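Local coordinates for protein endo-beta-1,4-glucanase (cellulase B) (Bacillus halodurans, PDB 4V2X) that probably hydrolyses beta-1,4-glucosidic bonds in glucans such as xyloglucan and beta-1,3-1,4-glucans, joining a family 5 catalytic module to Ig-like and CBM46 modules, at residues Gln134-Ala139 with Asn181-Tyr186; Phe495-Ser500 with Val558-His563; His446-Ile451 with Phe475-Tyr480. All coordinates share one frame; numbering follows the deposited sequence. Where two conformers were deposited one is given.

Contact 1. Residues Gln134-Ala139 with Asn181-Tyr186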
ATOM      1  N   GLN A 134     -14.313  18.551 -30.298  1.00 17.37           N
ATOM      2  CA  GLN A 134     -13.967  19.595 -31.257  1.00 16.68           C
ATOM      3  C   GLN A 134     -12.753  20.387 -30.783  1.00 16.38           C
ATOM      4  O   GLN A 134     -11.852  20.700 -31.561  1.00 15.67           O
ATOM      5  CB  GLN A 134     -15.160  20.520 -31.472  1.00 17.58           C
ATOM      6  CG  GLN A 134     -14.917  21.687 -32.422  1.00 18.69           C
ATOM      7  CD  GLN A 134     -14.596  21.258 -33.841  1.00 21.37           C
ATOM      8  OE1 GLN A 134     -15.476  21.234 -34.706  1.00 23.47           O
ATOM      9  NE2 GLN A 134     -13.336  20.922 -34.093  1.00 20.63           N
ATOM     10  N   VAL A 135     -12.719  20.688 -29.494  1.00 16.02           N
ATOM     11  CA  VAL A 135     -11.599  21.446 -28.939  1.00 15.24           C
ATOM     12  C   VAL A 135     -10.316  20.604 -28.929  1.00 15.07           C
ATOM     13  O   VAL A 135      -9.240  21.102 -29.260  1.00 15.60           O
ATOM     14  CB  VAL A 135     -11.935  22.000 -27.548  1.00 14.93           C
ATOM     15  CG1 VAL A 135     -10.756  22.782 -27.003  1.00 14.88           C
ATOM     16  CG2 VAL A 135     -13.172  22.894 -27.624  1.00 14.99           C
ATOM     17  N   VAL A 136     -10.430  19.325 -28.588  1.00 14.15           N
ATOM     18  CA  VAL A 136      -9.294  18.409 -28.672  1.00 14.74           C
ATOM     19  C   VAL A 136      -8.725  18.407 -30.093  1.00 15.40           C
ATOM     20  O   VAL A 136      -7.511  18.534 -30.273  1.00 15.43           O
ATOM     21  CB  VAL A 136      -9.674  16.974 -28.234  1.00 14.32           C
ATOM     22  CG1 VAL A 136      -8.567  15.981 -28.582  1.00 14.58           C
ATOM     23  CG2 VAL A 136      -9.966  16.937 -26.738  1.00 14.80           C
ATOM     24  N   GLN A 137      -9.606  18.285 -31.086  1.00 16.58           N
ATOM     25  CA  GLN A 137      -9.185  18.275 -32.495  1.00 18.58           C
ATOM     26  C   GLN A 137      -8.493  19.567 -32.905  1.00 18.30           C
ATOM     27  O   GLN A 137      -7.472  19.530 -33.587  1.00 19.61           O
ATOM     28  CB  GLN A 137     -10.375  18.013 -33.424  1.00 20.93           C
ATOM     29  CG  GLN A 137     -10.928  16.604 -33.324  1.00 23.43           C
ATOM     30  CD  GLN A 137     -12.066  16.354 -34.295  1.00 27.18           C
ATOM     31  OE1 GLN A 137     -12.136  16.965 -35.357  1.00 31.71           O
ATOM     32  NE2 GLN A 137     -12.955  15.440 -33.940  1.00 30.70           N
ATOM     33  N   TRP A 138      -9.051  20.707 -32.507  1.00 17.96           N
ATOM     34  CA  TRP A 138      -8.434  21.997 -32.825  1.00 17.69           C
ATOM     35  C   TRP A 138      -7.018  22.092 -32.264  1.00 17.72           C
ATOM     36  O   TRP A 138      -6.099  22.550 -32.940  1.00 16.97           O
ATOM     37  CB  TRP A 138      -9.254  23.158 -32.269  1.00 17.22           C
ATOM     38  CG  TRP A 138     -10.509  23.474 -33.024  1.00 18.78           C
ATOM     39  CD1 TRP A 138     -10.775  23.207 -34.343  1.00 19.89           C
ATOM     40  CD2 TRP A 138     -11.656  24.165 -32.519  1.00 18.89           C
ATOM     41  NE1 TRP A 138     -12.020  23.681 -34.680  1.00 20.19           N
ATOM     42  CE2 TRP A 138     -12.584  24.267 -33.577  1.00 19.26           C
ATOM     43  CE3 TRP A 138     -11.995  24.702 -31.270  1.00 18.14           C
ATOM     44  CZ2 TRP A 138     -13.826  24.884 -33.424  1.00 19.61           C
ATOM     45  CZ3 TRP A 138     -13.232  25.313 -31.121  1.00 18.59           C
ATOM     46  CH2 TRP A 138     -14.133  25.395 -32.195  1.00 18.88           C
ATOM     47  N   ALA A 139      -6.861  21.679 -31.011  1.00 16.51           N
ATOM     48  CA  ALA A 139      -5.551  21.671 -30.373  1.00 16.40           C
ATOM     49  C   ALA A 139      -4.574  20.760 -31.112  1.00 17.12           C
ATOM     50  O   ALA A 139      -3.428  21.139 -31.364  1.00 17.49           O
ATOM     51  CB  ALA A 139      -5.689  21.230 -28.925  1.00 16.18           C
ATOM     52  N   ASN A 181     -12.742   4.370 -25.313  1.00 22.69           N
ATOM     53  CA  ASN A 181     -13.291   3.897 -26.588  1.00 24.47           C
ATOM     54  C   ASN A 181     -13.457   5.026 -27.600  1.00 24.66           C
ATOM     55  O   ASN A 181     -13.026   4.896 -28.751  1.00 24.70           O
ATOM     56  CB  ASN A 181     -14.630   3.198 -26.388  1.00 26.51           C
ATOM     57  CG  ASN A 181     -15.212   2.688 -27.694  1.00 29.54           C
ATOM     58  OD1 ASN A 181     -16.186   3.233 -28.201  1.00 32.86           O
ATOM     59  ND2 ASN A 181     -14.592   1.664 -28.258  1.00 29.60           N
ATOM     60  N   HIS A 182     -14.066   6.130 -27.171  1.00 24.04           N
ATOM     61  CA  HIS A 182     -14.282   7.292 -28.039  1.00 24.10           C
ATOM     62  C   HIS A 182     -12.980   7.798 -28.656  1.00 22.75           C
ATOM     63  O   HIS A 182     -12.925   8.074 -29.852  1.00 22.86           O
ATOM     64  CB  HIS A 182     -14.961   8.436 -27.268  1.00 25.07           C
ATOM     65  CG  HIS A 182     -15.313   9.615 -28.122  1.00 26.31           C
ATOM     66  ND1 HIS A 182     -16.458   9.666 -28.889  1.00 28.70           N
ATOM     67  CD2 HIS A 182     -14.668  10.788 -28.337  1.00 27.65           C
ATOM     68  CE1 HIS A 182     -16.504  10.816 -29.536  1.00 29.28           C
ATOM     69  NE2 HIS A 182     -15.429  11.515 -29.220  1.00 29.29           N
ATOM     70  N   PHE A 183     -11.932   7.905 -27.843  1.00 21.00           N
ATOM     71  CA  PHE A 183     -10.678   8.513 -28.287  1.00 20.10           C
ATOM     72  C   PHE A 183      -9.602   7.514 -28.728  1.00 20.64           C
ATOM     73  O   PHE A 183      -8.476   7.917 -29.018  1.00 21.38           O
ATOM     74  CB  PHE A 183     -10.126   9.423 -27.175  1.00 19.26           C
ATOM     75  CG  PHE A 183     -10.910  10.690 -26.987  1.00 18.69           C
ATOM     76  CD1 PHE A 183     -10.919  11.663 -27.975  1.00 19.19           C
ATOM     77  CD2 PHE A 183     -11.635  10.917 -25.819  1.00 19.43           C
ATOM     78  CE1 PHE A 183     -11.634  12.840 -27.814  1.00 19.63           C
ATOM     79  CE2 PHE A 183     -12.346  12.096 -25.648  1.00 19.28           C
ATOM     80  CZ  PHE A 183     -12.352  13.055 -26.651  1.00 19.61           C
ATOM     81  N   LYS A 184      -9.935   6.226 -28.813  1.00 21.23           N
ATOM     82  CA  LYS A 184      -8.910   5.191 -28.994  1.00 22.10           C
ATOM     83  C   LYS A 184      -8.028   5.369 -30.227  1.00 21.97           C
ATOM     84  O   LYS A 184      -6.842   5.036 -30.184  1.00 21.80           O
ATOM     85  CB  LYS A 184      -9.528   3.785 -28.995  1.00 23.38           C
ATOM     86  CG  LYS A 184     -10.418   3.452 -30.184  1.00 25.41           C
ATOM     87  CD  LYS A 184     -11.111   2.116 -29.965  1.00 28.11           C
ATOM     88  CE  LYS A 184     -12.256   1.915 -30.946  1.00 31.06           C
ATOM     89  NZ  LYS A 184     -11.779   1.970 -32.352  1.00 32.33           N
ATOM     90  N   ASP A 185      -8.589   5.900 -31.312  1.00 22.00           N
ATOM     91  CA  ASP A 185      -7.834   6.061 -32.562  1.00 22.87           C
ATOM     92  C   ASP A 185      -7.196   7.445 -32.733  1.00 22.97           C
ATOM     93  O   ASP A 185      -6.583   7.720 -33.761  1.00 22.64           O
ATOM     94  CB  ASP A 185      -8.731   5.738 -33.763  1.00 23.83           C
ATOM     95  CG  ASP A 185      -9.138   4.278 -33.805  1.00 25.08           C
ATOM     96  OD1 ASP A 185      -8.273   3.407 -33.585  1.00 25.50           O
ATOM     97  OD2 ASP A 185     -10.325   4.001 -34.053  1.00 28.97           O
ATOM     98  N   TYR A 186      -7.318   8.301 -31.721  1.00 22.73           N
ATOM     99  CA  TYR A 186      -6.705   9.634 -31.756  1.00 21.93           C
ATOM    100  C   TYR A 186      -5.188   9.539 -31.635  1.00 20.76           C
ATOM    101  O   TYR A 186      -4.682   8.602 -31.026  1.00 21.44           O
ATOM    102  CB  TYR A 186      -7.258  10.518 -30.637  1.00 21.35           C
ATOM    103  CG  TYR A 186      -8.568  11.168 -30.991  1.00 21.74           C
ATOM    104  CD1 TYR A 186      -9.671  10.406 -31.367  1.00 22.78           C
ATOM    105  CD2 TYR A 186      -8.710  12.550 -30.949  1.00 22.21           C
ATOM    106  CE1 TYR A 186     -10.871  11.004 -31.706  1.00 23.97           C
ATOM    107  CE2 TYR A 186      -9.907  13.155 -31.275  1.00 22.60           C
ATOM    108  CZ  TYR A 186     -10.983  12.378 -31.650  1.00 24.04           C
ATOM    109  OH  TYR A 186     -12.163  12.985 -31.986  1.00 26.67           O
TER

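Contact 2. Residues Phe495-Ser500 with Val558-His563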
ATOM      1  N   PHE A 495     -18.955  47.636   5.792  1.00 20.65           N
ATOM      2  CA  PHE A 495     -18.133  48.588   6.527  1.00 19.86           C
ATOM      3  C   PHE A 495     -16.958  49.085   5.689  1.00 19.19           C
ATOM      4  O   PHE A 495     -16.092  48.300   5.303  1.00 18.50           O
ATOM      5  CB  PHE A 495     -17.603  47.973   7.819  1.00 19.16           C
ATOM      6  CG  PHE A 495     -16.943  48.972   8.721  1.00 18.78           C
ATOM      7  CD1 PHE A 495     -17.702  49.795   9.530  1.00 19.61           C
ATOM      8  CD2 PHE A 495     -15.560  49.109   8.741  1.00 18.39           C
ATOM      9  CE1 PHE A 495     -17.102  50.731  10.353  1.00 19.73           C
ATOM     10  CE2 PHE A 495     -14.950  50.040   9.571  1.00 18.14           C
ATOM     11  CZ  PHE A 495     -15.722  50.854  10.372  1.00 19.56           C
ATOM     12  N   SER A 496     -16.936  50.392   5.436  1.00 20.36           N
ATOM     13  CA  SER A 496     -15.865  51.039   4.678  1.00 22.80           C
ATOM     14  C   SER A 496     -15.272  52.181   5.488  1.00 21.98           C
ATOM     15  O   SER A 496     -16.005  53.047   5.972  1.00 23.80           O
ATOM     16  CB  SER A 496     -16.402  51.602   3.357  1.00 26.19           C
ATOM     17  OG  SER A 496     -16.698  50.560   2.444  1.00 33.90           O
ATOM     18  N   ILE A 497     -13.953  52.184   5.632  1.00 20.09           N
ATOM     19  CA  ILE A 497     -13.240  53.309   6.230  1.00 20.45           C
ATOM     20  C   ILE A 497     -12.919  54.318   5.122  1.00 20.19           C
ATOM     21  O   ILE A 497     -12.275  53.963   4.132  1.00 19.14           O
ATOM     22  CB  ILE A 497     -11.934  52.853   6.914  1.00 20.57           C
ATOM     23  CG1 ILE A 497     -12.232  51.823   8.011  1.00 21.67           C
ATOM     24  CG2 ILE A 497     -11.198  54.049   7.506  1.00 20.92           C
ATOM     25  CD1 ILE A 497     -11.011  51.077   8.499  1.00 21.67           C
ATOM     26  N   PRO A 498     -13.394  55.576   5.251  1.00 20.99           N
ATOM     27  CA  PRO A 498     -12.966  56.560   4.257  1.00 20.32           C
ATOM     28  C   PRO A 498     -11.448  56.702   4.308  1.00 20.66           C
ATOM     29  O   PRO A 498     -10.880  56.885   5.391  1.00 18.51           O
ATOM     30  CB  PRO A 498     -13.668  57.851   4.698  1.00 20.94           C
ATOM     31  CG  PRO A 498     -14.783  57.409   5.585  1.00 21.47           C
ATOM     32  CD  PRO A 498     -14.320  56.148   6.241  1.00 20.95           C
ATOM     33  N   ALA A 499     -10.807  56.604   3.149  1.00 21.21           N
ATOM     34  CA  ALA A 499      -9.356  56.505   3.088  1.00 22.43           C
ATOM     35  C   ALA A 499      -8.767  57.331   1.958  1.00 23.33           C
ATOM     36  O   ALA A 499      -9.157  57.187   0.800  1.00 28.15           O
ATOM     37  CB  ALA A 499      -8.948  55.050   2.927  1.00 22.96           C
ATOM     38  N   SER A 500      -7.824  58.196   2.309  1.00 21.86           N
ATOM     39  CA  SER A 500      -7.018  58.901   1.331  1.00 21.05           C
ATOM     40  C   SER A 500      -5.721  58.134   1.177  1.00 19.57           C
ATOM     41  O   SER A 500      -4.820  58.265   2.005  1.00 19.23           O
ATOM     42  CB  SER A 500      -6.721  60.318   1.812  1.00 22.36           C
ATOM     43  OG  SER A 500      -7.922  61.049   2.006  1.00 23.76           O
ATOM     44  N   VAL A 558     -10.621  46.743  18.787  1.00 14.71           N
ATOM     45  CA  VAL A 558      -9.591  46.114  17.968  1.00 14.77           C
ATOM     46  C   VAL A 558      -8.706  47.201  17.370  1.00 14.64           C
ATOM     47  O   VAL A 558      -9.202  48.207  16.845  1.00 15.08           O
ATOM     48  CB  VAL A 558     -10.242  45.271  16.858  1.00 15.19           C
ATOM     49  CG1 VAL A 558      -9.244  44.889  15.767  1.00 16.22           C
ATOM     50  CG2 VAL A 558     -10.886  44.032  17.474  1.00 15.73           C
ATOM     51  N   ARG A 559      -7.395  46.995  17.445  1.00 14.94           N
ATOM     52  CA  ARG A 559      -6.442  47.890  16.806  1.00 16.39           C
ATOM     53  C   ARG A 559      -6.044  47.312  15.462  1.00 15.06           C
ATOM     54  O   ARG A 559      -5.595  46.164  15.376  1.00 14.16           O
ATOM     55  CB  ARG A 559      -5.192  48.100  17.670  1.00 19.30           C
ATOM     56  CG  ARG A 559      -4.211  49.099  17.069  1.00 24.88           C
ATOM     57  CD  ARG A 559      -3.038  49.375  18.006  1.00 31.90           C
ATOM     58  NE  ARG A 559      -2.328  48.148  18.375  1.00 39.84           N
ATOM     59  CZ  ARG A 559      -1.456  47.496  17.598  1.00 46.37           C
ATOM     60  NH1 ARG A 559      -1.153  47.940  16.381  1.00 53.52           N
ATOM     61  NH2 ARG A 559      -0.879  46.385  18.044  1.00 47.49           N
ATOM     62  N   LEU A 560      -6.231  48.106  14.414  1.00 14.46           N
ATOM     63  CA  LEU A 560      -5.809  47.745  13.076  1.00 14.23           C
ATOM     64  C   LEU A 560      -4.511  48.469  12.761  1.00 15.09           C
ATOM     65  O   LEU A 560      -4.311  49.605  13.188  1.00 14.46           O
ATOM     66  CB  LEU A 560      -6.872  48.147  12.056  1.00 14.50           C
ATOM     67  CG  LEU A 560      -8.272  47.583  12.270  1.00 14.34           C
ATOM     68  CD1 LEU A 560      -9.201  48.098  11.184  1.00 14.77           C
ATOM     69  CD2 LEU A 560      -8.261  46.065  12.288  1.00 14.54           C
ATOM     70  N   THR A 561      -3.633  47.810  12.016  1.00 13.70           N
ATOM     71  CA  THR A 561      -2.412  48.446  11.543  1.00 15.22           C
ATOM     72  C   THR A 561      -2.296  48.177  10.050  1.00 14.85           C
ATOM     73  O   THR A 561      -2.193  47.030   9.619  1.00 14.34           O
ATOM     74  CB  THR A 561      -1.171  47.924  12.280  1.00 15.35           C
ATOM     75  OG1 THR A 561      -1.354  48.065  13.695  1.00 16.27           O
ATOM     76  CG2 THR A 561       0.083  48.685  11.838  1.00 15.91           C
ATOM     77  N   PHE A 562      -2.342  49.250   9.271  1.00 14.99           N
ATOM     78  CA  PHE A 562      -2.238  49.165   7.833  1.00 15.32           C
ATOM     79  C   PHE A 562      -0.808  49.453   7.433  1.00 16.20           C
ATOM     80  O   PHE A 562      -0.258  50.489   7.795  1.00 16.13           O
ATOM     81  CB  PHE A 562      -3.197  50.153   7.176  1.00 15.65           C
ATOM     82  CG  PHE A 562      -4.637  49.838   7.434  1.00 14.88           C
ATOM     83  CD1 PHE A 562      -5.274  50.323   8.561  1.00 15.13           C
ATOM     84  CD2 PHE A 562      -5.350  49.038   6.551  1.00 15.54           C
ATOM     85  CE1 PHE A 562      -6.604  50.018   8.805  1.00 15.48           C
ATOM     86  CE2 PHE A 562      -6.675  48.735   6.783  1.00 14.86           C
ATOM     87  CZ  PHE A 562      -7.306  49.228   7.912  1.00 15.18           C
ATOM     88  N   HIS A 563      -0.225  48.502   6.709  1.00 16.77           N
ATOM     89  CA  HIS A 563       1.148  48.571   6.229  1.00 17.93           C
ATOM     90  C   HIS A 563       1.134  48.865   4.743  1.00 16.22           C
ATOM     91  O   HIS A 563       0.533  48.125   3.973  1.00 15.79           O
ATOM     92  CB  HIS A 563       1.836  47.229   6.471  1.00 19.49           C
ATOM     93  CG  HIS A 563       1.912  46.838   7.914  1.00 22.16           C
ATOM     94  ND1 HIS A 563       3.004  47.121   8.704  1.00 25.81           N
ATOM     95  CD2 HIS A 563       1.029  46.192   8.713  1.00 22.64           C
ATOM     96  CE1 HIS A 563       2.793  46.665   9.926  1.00 25.85           C
ATOM     97  NE2 HIS A 563       1.606  46.092   9.956  1.00 23.01           N
TER

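Contact 3. Residues His446-Ile451 with Phe475-Tyr480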
ATOM      1  N   HIS A 446      18.347  63.587 -10.362  1.00 19.47           N
ATOM      2  CA  HIS A 446      17.845  64.415 -11.465  1.00 20.88           C
ATOM      3  C   HIS A 446      16.949  63.628 -12.414  1.00 21.13           C
ATOM      4  O   HIS A 446      16.045  64.193 -13.020  1.00 22.71           O
ATOM      5  CB  HIS A 446      18.979  65.114 -12.233  1.00 22.31           C
ATOM      6  CG  HIS A 446      19.927  64.179 -12.917  1.00 22.15           C
ATOM      7  ND1 HIS A 446      21.041  63.664 -12.292  1.00 23.53           N
ATOM      8  CD2 HIS A 446      19.935  63.675 -14.174  1.00 23.37           C
ATOM      9  CE1 HIS A 446      21.691  62.879 -13.129  1.00 23.39           C
ATOM     10  NE2 HIS A 446      21.043  62.869 -14.280  1.00 23.16           N
ATOM     11  N   VAL A 447      17.197  62.323 -12.527  1.00 19.90           N
ATOM     12  CA  VAL A 447      16.342  61.445 -13.332  1.00 18.63           C
ATOM     13  C   VAL A 447      14.971  61.300 -12.678  1.00 18.48           C
ATOM     14  O   VAL A 447      13.942  61.405 -13.341  1.00 19.51           O
ATOM     15  CB  VAL A 447      16.971  60.047 -13.515  1.00 18.56           C
ATOM     16  CG1 VAL A 447      16.001  59.104 -14.226  1.00 18.56           C
ATOM     17  CG2 VAL A 447      18.289  60.144 -14.280  1.00 18.67           C
ATOM     18  N   LEU A 448      14.964  61.057 -11.372  1.00 17.22           N
ATOM     19  CA  LEU A 448      13.722  60.904 -10.626  1.00 17.07           C
ATOM     20  C   LEU A 448      12.950  62.219 -10.575  1.00 18.50           C
ATOM     21  O   LEU A 448      11.730  62.227 -10.700  1.00 17.87           O
ATOM     22  CB  LEU A 448      14.007  60.378  -9.214  1.00 16.96           C
ATOM     23  CG  LEU A 448      14.682  59.000  -9.166  1.00 16.84           C
ATOM     24  CD1 LEU A 448      15.164  58.679  -7.759  1.00 17.19           C
ATOM     25  CD2 LEU A 448      13.753  57.906  -9.665  1.00 16.46           C
ATOM     26  N   SER A 449      13.673  63.322 -10.408  1.00 19.54           N
ATOM     27  CA  SER A 449      13.065  64.651 -10.443  1.00 21.57           C
ATOM     28  C   SER A 449      12.420  64.939 -11.804  1.00 21.82           C
ATOM     29  O   SER A 449      11.322  65.474 -11.860  1.00 22.63           O
ATOM     30  CB  SER A 449      14.100  65.725 -10.091  1.00 23.89           C
ATOM     31  OG  SER A 449      13.519  67.012 -10.134  1.00 30.88           O
ATOM     32  N   ALA A 450      13.082  64.560 -12.894  1.00 22.14           N
ATOM     33  CA  ALA A 450      12.494  64.723 -14.229  1.00 23.52           C
ATOM     34  C   ALA A 450      11.190  63.939 -14.387  1.00 24.30           C
ATOM     35  O   ALA A 450      10.234  64.422 -14.998  1.00 24.25           O
ATOM     36  CB  ALA A 450      13.486  64.325 -15.305  1.00 23.93           C
ATOM     37  N   ILE A 451      11.148  62.734 -13.823  1.00 22.12           N
ATOM     38  CA  ILE A 451       9.949  61.907 -13.885  1.00 22.07           C
ATOM     39  C   ILE A 451       8.856  62.436 -12.964  1.00 22.48           C
ATOM     40  O   ILE A 451       7.687  62.459 -13.342  1.00 22.54           O
ATOM     41  CB  ILE A 451      10.259  60.439 -13.501  1.00 21.06           C
ATOM     42  CG1 ILE A 451      11.192  59.808 -14.535  1.00 20.48           C
ATOM     43  CG2 ILE A 451       8.972  59.626 -13.377  1.00 21.03           C
ATOM     44  CD1 ILE A 451      11.816  58.495 -14.099  1.00 20.30           C
ATOM     45  N   PHE A 475      10.677  49.625 -12.754  1.00 13.22           N
ATOM     46  CA  PHE A 475      10.470  50.331 -11.496  1.00 13.17           C
ATOM     47  C   PHE A 475       9.433  51.426 -11.679  1.00 13.91           C
ATOM     48  O   PHE A 475       9.670  52.396 -12.411  1.00 14.23           O
ATOM     49  CB  PHE A 475      11.761  50.995 -11.006  1.00 13.28           C
ATOM     50  CG  PHE A 475      12.873  50.036 -10.701  1.00 12.60           C
ATOM     51  CD1 PHE A 475      12.913  49.357  -9.485  1.00 12.68           C
ATOM     52  CD2 PHE A 475      13.910  49.849 -11.603  1.00 12.73           C
ATOM     53  CE1 PHE A 475      13.944  48.481  -9.202  1.00 12.32           C
ATOM     54  CE2 PHE A 475      14.945  48.981 -11.321  1.00 12.58           C
ATOM     55  CZ  PHE A 475      14.958  48.291 -10.119  1.00 12.70           C
ATOM     56  N   ARG A 476       8.303  51.284 -10.999  1.00 13.92           N
ATOM     57  CA  ARG A 476       7.275  52.315 -11.014  0.50 14.60           C
ATOM     58  C   ARG A 476       7.721  53.418 -10.067  1.00 15.13           C
ATOM     59  O   ARG A 476       8.031  53.152  -8.897  1.00 13.93           O
ATOM     60  CB  ARG A 476       5.928  51.741 -10.581  0.50 15.47           C
ATOM     61  CG  ARG A 476       5.416  50.655 -11.513  0.50 16.18           C
ATOM     62  CD  ARG A 476       4.214  49.930 -10.931  0.50 17.31           C
ATOM     63  NE  ARG A 476       3.035  50.783 -10.927  0.50 18.60           N
ATOM     64  CZ  ARG A 476       2.292  51.024 -12.000  0.50 19.56           C
ATOM     65  NH1 ARG A 476       2.609  50.467 -13.157  0.50 19.89           N
ATOM     66  NH2 ARG A 476       1.236  51.822 -11.917  0.50 21.16           N
ATOM     67  N   VAL A 477       7.788  54.651 -10.570  1.00 14.33           N
ATOM     68  CA  VAL A 477       8.217  55.783  -9.762  1.00 14.71           C
ATOM     69  C   VAL A 477       6.963  56.460  -9.215  1.00 15.12           C
ATOM     70  O   VAL A 477       6.161  56.994  -9.981  1.00 14.73           O
ATOM     71  CB  VAL A 477       9.081  56.775 -10.569  1.00 14.77           C
ATOM     72  CG1 VAL A 477       9.436  57.993  -9.723  1.00 15.37           C
ATOM     73  CG2 VAL A 477      10.336  56.084 -11.084  1.00 14.84           C
ATOM     74  N   ASN A 478       6.803  56.402  -7.894  1.00 14.63           N
ATOM     75  CA  ASN A 478       5.571  56.793  -7.214  1.00 15.78           C
ATOM     76  C   ASN A 478       5.799  57.920  -6.229  1.00 15.47           C
ATOM     77  O   ASN A 478       6.699  57.840  -5.397  1.00 15.84           O
ATOM     78  CB  ASN A 478       4.999  55.601  -6.442  1.00 16.78           C
ATOM     79  CG  ASN A 478       4.711  54.409  -7.334  1.00 19.58           C
ATOM     80  OD1 ASN A 478       4.366  54.563  -8.502  1.00 20.36           O
ATOM     81  ND2 ASN A 478       4.867  53.202  -6.786  1.00 22.50           N
ATOM     82  N   THR A 479       4.980  58.963  -6.313  1.00 15.06           N
ATOM     83  CA  THR A 479       4.997  60.011  -5.307  1.00 15.46           C
ATOM     84  C   THR A 479       3.890  59.737  -4.302  1.00 14.95           C
ATOM     85  O   THR A 479       2.767  59.419  -4.689  1.00 15.12           O
ATOM     86  CB  THR A 479       4.797  61.396  -5.940  1.00 16.02           C
ATOM     87  OG1 THR A 479       5.865  61.647  -6.863  1.00 17.29           O
ATOM     88  CG2 THR A 479       4.787  62.475  -4.877  1.00 16.49           C
ATOM     89  N   TYR A 480       4.216  59.855  -3.016  1.00 14.73           N
ATOM     90  CA  TYR A 480       3.251  59.586  -1.955  1.00 16.35           C
ATOM     91  C   TYR A 480       3.310  60.628  -0.837  1.00 18.15           C
ATOM     92  O   TYR A 480       4.308  61.339  -0.670  1.00 16.78           O
ATOM     93  CB  TYR A 480       3.487  58.189  -1.367  1.00 16.09           C
ATOM     94  CG  TYR A 480       4.685  58.103  -0.434  1.00 15.22           C
ATOM     95  CD1 TYR A 480       5.980  58.034  -0.939  1.00 14.80           C
ATOM     96  CD2 TYR A 480       4.524  58.113   0.945  1.00 15.68           C
ATOM     97  CE1 TYR A 480       7.074  57.966  -0.097  1.00 15.49           C
ATOM     98  CE2 TYR A 480       5.614  58.041   1.794  1.00 16.56           C
ATOM     99  CZ  TYR A 480       6.889  57.962   1.263  1.00 16.84           C
ATOM    100  OH  TYR A 480       7.988  57.898   2.095  1.00 18.60           O
TER

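Contact 1. Residues Gln134-Ala139 with Asn181-Tyr186
Helix 126-141 faces the C-terminal part of helix 165-183 and the type I turn Phe183-Tyr186, with Gln137 and Tyr186 nearest at 9.0 Å between their CA atoms. Two side chains of the first helix, Val136 and Gln137, reach the tyrosine. Val136 points its CG1 at the Tyr186 ring, 4.1 Å from CE2, having swung that methyl anti to the backbone N (chi1 169°); the same methyl just reaches Phe183 CE1 at 4.5 Å and so touches both rings. These rings are already packed on each other, since CD1 of Phe183 sits over the centre of one face of Tyr186. Gln137 crosses the tyrosine at about a right angle on an extended chain, laying CG 4.1 Å from Tyr186 CE2. Its NE2 lies 3.2 Å from Tyr186 OH in a bent hydrogen bond (146°) that is doubtful, because the place of that hydroxyl is less sure. Around this site, Asp133 accepts a hydrogen bond from His182 NE2, and the backbone O of Tyr186 is held by Arg236. Both helices are outer elements of the (beta/alpha)8 barrel of family 5 glycosidases, and Val136 and Phe183 rest on Ile148 of strand 145-149. The contact therefore grades from hydrocarbon packing against the barrel to a bent, less certain polar bond at the partly exposed glutamine.

Contact 2. Residues Phe495-Ser500 with Val558-His563
Ile497 reaches with its CD1 methyl toward the ring of Phe562, coming within 4.2 Å of CZ, the two side chains advancing from opposite directions. Ile497 CD1 also lies 4.4 Å from CD1 of Leu560, two residues before Phe562, and this one methyl makes both contacts. Its place follows from the torsions: CG1 is anti to the carbonyl carbon (chi1 -59°) and CD1 continues outward in an extended chain (chi2 166°). Phe562, with CG also anti to its carbonyl carbon, sends its ring back across the gap. Strands 495-500 and 556-564 are not neighbours in the sheet. Ile497 and Leu560 have their CA atoms 11.5 Å apart, too far for backbone pairing, and the strands face each other across the core enclosed by the curled antiparallel sheet of the CBM46 module. Strand 495-500 is instead bonded through its backbone to 484-491 and 542-545. Leu485 and Met543 pack on Phe562, while Leu545 lies against Leu560. With no polar atom bridging the segments, cohesion here rests on dispersion and the exclusion of water, and the 66 Å² shared between them is one part of a core that Leu485, Met543 and Leu545 extend.

Contact 3. Residues His446-Ile451 with Phe475-Tyr480
Val477 meets Leu448 and Ile451 where a short helix, 445-452, packs on a strand of the five-stranded mixed sheet in the Ig-like (X2) module. Along that strand, Phe475 comes first, its ring meeting Trp473 edge-to-face, and Arg476 follows, tied by its backbone to Ile396 of the edge strand and to Asn394 just before it. Next is Val477, whose side chain points at the helix and supplies the strand's whole share of this contact. Both of its methyls are used. CG2 of Val477 lies 4.1 Å from CD2 of Leu448, three residues before Ile451, and is equally close to CD1 of Ile451, so it is shared by the two helix residues. CG1, placed anti to the backbone N (chi1 176°), turns to the other branch of Ile451. Beyond it, Thr479 OG1 is hydrogen-bonded to Asn460 OD1, and Tyr480 brings its ring against Tyr397 at about a right angle. Leu398 and Val463, from the strands flanking 473-480, also pack on Val477. The isoleucine crosses the valine at about a right angle, with Ile451 CG2 4.0 Å from both CB and CG1 of Val477.

How the contacts relate
Each contact belongs to a different module, none touches another, and no helix or strand is shared by any two. Contacts 1 and 2 have centres about 54 Å apart, as do contacts 1 and 3, whereas the centres of contacts 2 and 3 are about 28 Å apart, their nearest atoms about 9 Å. Place in the fold sets the chemistry. Contact 1, helix against helix and turn, lies on the outside of the barrel, is only partly buried and alone includes a hydrogen bond, a less certain one. Contacts 2 and 3 are buried and purely apolar, but one sets strand facing strand across the core of one curled sheet, and the other sets a helix on a strand. Aliphatic methyls act in all three; they meet aromatic rings in contacts 1 and 2, but other aliphatic groups in contact 3.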